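Local coordinates for protein AbyA5 (Verrucosispora maris, PDB 4YWF) that catalyses acetate elimination in spirotetronate biosynthesis as an esterase-like lyase of the AB hydrolase superfamily, at residues V128-A133 and V180-L185. The protein carries 4 engineered substitutions. Numbering follows the deposited sequence.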
# COMPACT_ATOMS: atom_id res chain seq x y z
N VAL A 128 15.46 -2.79 8.44
CA VAL A 128 15.64 -3.06 7.04
C VAL A 128 14.33 -2.84 6.27
O VAL A 128 13.31 -3.17 6.76
CB VAL A 128 16.16 -4.49 6.83
CG1 VAL A 128 16.00 -4.93 5.36
CG2 VAL A 128 17.63 -4.54 7.27
N VAL A 129 14.39 -2.27 5.06
CA VAL A 129 13.20 -2.15 4.17
C VAL A 129 13.53 -2.84 2.86
O VAL A 129 14.53 -2.47 2.26
CB VAL A 129 12.89 -0.65 3.86
CG1 VAL A 129 11.70 -0.49 2.94
CG2 VAL A 129 12.64 0.10 5.14
N ARG A 130 12.73 -3.82 2.43
CA ARG A 130 12.88 -4.43 1.09
C ARG A 130 11.85 -3.91 0.09
O ARG A 130 10.74 -3.50 0.46
CB ARG A 130 12.80 -5.98 1.15
CG ARG A 130 14.05 -6.59 1.74
CD ARG A 130 13.86 -8.01 2.23
NE ARG A 130 15.13 -8.75 2.16
CZ ARG A 130 15.32 -9.89 1.49
NH1 ARG A 130 14.33 -10.50 0.85
NH2 ARG A 130 16.53 -10.44 1.46
N ALA A 131 12.21 -3.96 -1.20
CA ALA A 131 11.37 -3.45 -2.28
C ALA A 131 11.63 -4.28 -3.51
O ALA A 131 12.69 -4.95 -3.62
CB ALA A 131 11.69 -1.96 -2.49
N TRP A 132 10.69 -4.28 -4.43
CA TRP A 132 10.86 -4.91 -5.73
C TRP A 132 10.80 -3.81 -6.76
O TRP A 132 10.00 -2.89 -6.61
CB TRP A 132 9.76 -5.92 -6.02
CG TRP A 132 9.80 -7.09 -5.16
CD1 TRP A 132 8.93 -7.41 -4.14
CD2 TRP A 132 10.76 -8.16 -5.23
NE1 TRP A 132 9.31 -8.63 -3.56
CE2 TRP A 132 10.43 -9.09 -4.21
CE3 TRP A 132 11.85 -8.43 -6.07
CZ2 TRP A 132 11.17 -10.24 -3.99
CZ3 TRP A 132 12.56 -9.62 -5.87
CH2 TRP A 132 12.21 -10.50 -4.85
N ALA A 133 11.63 -3.89 -7.80
CA ALA A 133 11.67 -2.83 -8.80
C ALA A 133 11.84 -3.37 -10.21
O ALA A 133 12.32 -4.48 -10.40
CB ALA A 133 12.80 -1.88 -8.50
N VAL A 180 4.81 -3.70 7.89
CA VAL A 180 4.08 -4.56 7.03
C VAL A 180 5.10 -5.42 6.30
O VAL A 180 6.14 -4.91 5.86
CB VAL A 180 3.23 -3.74 6.03
CG1 VAL A 180 2.55 -4.59 5.01
CG2 VAL A 180 2.19 -2.89 6.75
N GLY A 181 4.82 -6.74 6.20
CA GLY A 181 5.63 -7.66 5.45
C GLY A 181 7.05 -7.69 5.99
O GLY A 181 7.26 -7.94 7.20
N GLU A 182 8.02 -7.34 5.13
CA GLU A 182 9.38 -7.38 5.49
C GLU A 182 9.89 -6.00 5.94
O GLU A 182 11.09 -5.86 6.24
CB GLU A 182 10.25 -7.85 4.32
CG GLU A 182 9.85 -9.17 3.68
CD GLU A 182 10.86 -9.54 2.62
OE1 GLU A 182 10.77 -9.01 1.45
OE2 GLU A 182 11.76 -10.36 2.96
N ASN A 183 9.03 -4.97 5.94
CA ASN A 183 9.49 -3.65 6.27
C ASN A 183 9.58 -3.60 7.79
O ASN A 183 8.58 -3.72 8.48
CB ASN A 183 8.53 -2.60 5.71
CG ASN A 183 8.90 -1.16 6.10
OD1 ASN A 183 9.54 -0.90 7.14
ND2 ASN A 183 8.47 -0.22 5.31
N GLU A 184 10.81 -3.48 8.30
CA GLU A 184 11.08 -3.61 9.72
C GLU A 184 10.81 -2.38 10.59
O GLU A 184 10.87 -2.46 11.82
CB GLU A 184 12.56 -4.10 9.92
CG GLU A 184 12.61 -5.63 9.70
CD GLU A 184 14.02 -6.24 9.72
OE1 GLU A 184 14.97 -5.55 10.09
OE2 GLU A 184 14.17 -7.41 9.30
N LEU A 185 10.53 -1.25 9.97
CA LEU A 185 10.43 0.00 10.69
C LEU A 185 9.17 0.10 11.56
O LEU A 185 8.17 -0.58 11.35
CB LEU A 185 10.41 1.16 9.70
CG LEU A 185 11.59 1.34 8.74
CD1 LEU A 185 11.12 2.17 7.56
CD2 LEU A 185 12.81 1.98 9.40
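The backbones of Val128 and Glu184 meet through one nearly straight hydrogen bond, Glu184 N to Val128 O at 3.0 Å, where the strand 128-133 passes the irregular loop 180-185. Glu184 also returns a bond from its side chain: Val128 N donates to Glu184 OE1 at 3.3 Å, reaching it from above the carboxylate plane. Glu184 thus engages both polar backbone atoms of Val128, its side-chain OE1 taking the place of a strand's carbonyl. Just before Glu184, a type II' beta turn runs from Val180 to Asn183, with Gly181 at its positive-phi corner. Glu182, within the turn, reaches Arg130, and its side chain crosses that of Arg130 obliquely. There Glu182 OE2 lies 3.2 Å from Arg130 CD and makes a salt bridge with Arg130 NH1 at 3.3 Å, whose hydrogen bond is weak and bent (122°). The guanidinium and carboxylate planes stand 74° apart, so the two groups do not pair flat. Arg130 has a second acid partner in Glu121, and Glu182 OE1 binds Lys155. With an alanine in place of Arg130, Glu182 OE2 would probably lose its basic partner in this contact, and Glu121 would lose one of its own. On the other face of the strand from Arg130, Val129 CG2 packs against Leu185 CD1 at 3.5 Å. With CG anti to the backbone N (chi1 176°), the Asn183 amide lies alongside Val129, and OD1 accepts from Leu185 N in the carbonyl plane, an Asx turn. Asn183 ND2 is held by the carbonyl of Glu176. The contact joins the second strand of the alpha/beta-hydrolase sheet to the loop between strand 171-174 and helix 194-201. Strand 127-134 is flanked in the sheet by antiparallel strands 118-124 and 171-174, and helix 94-111 packs against Trp132 and Glu182.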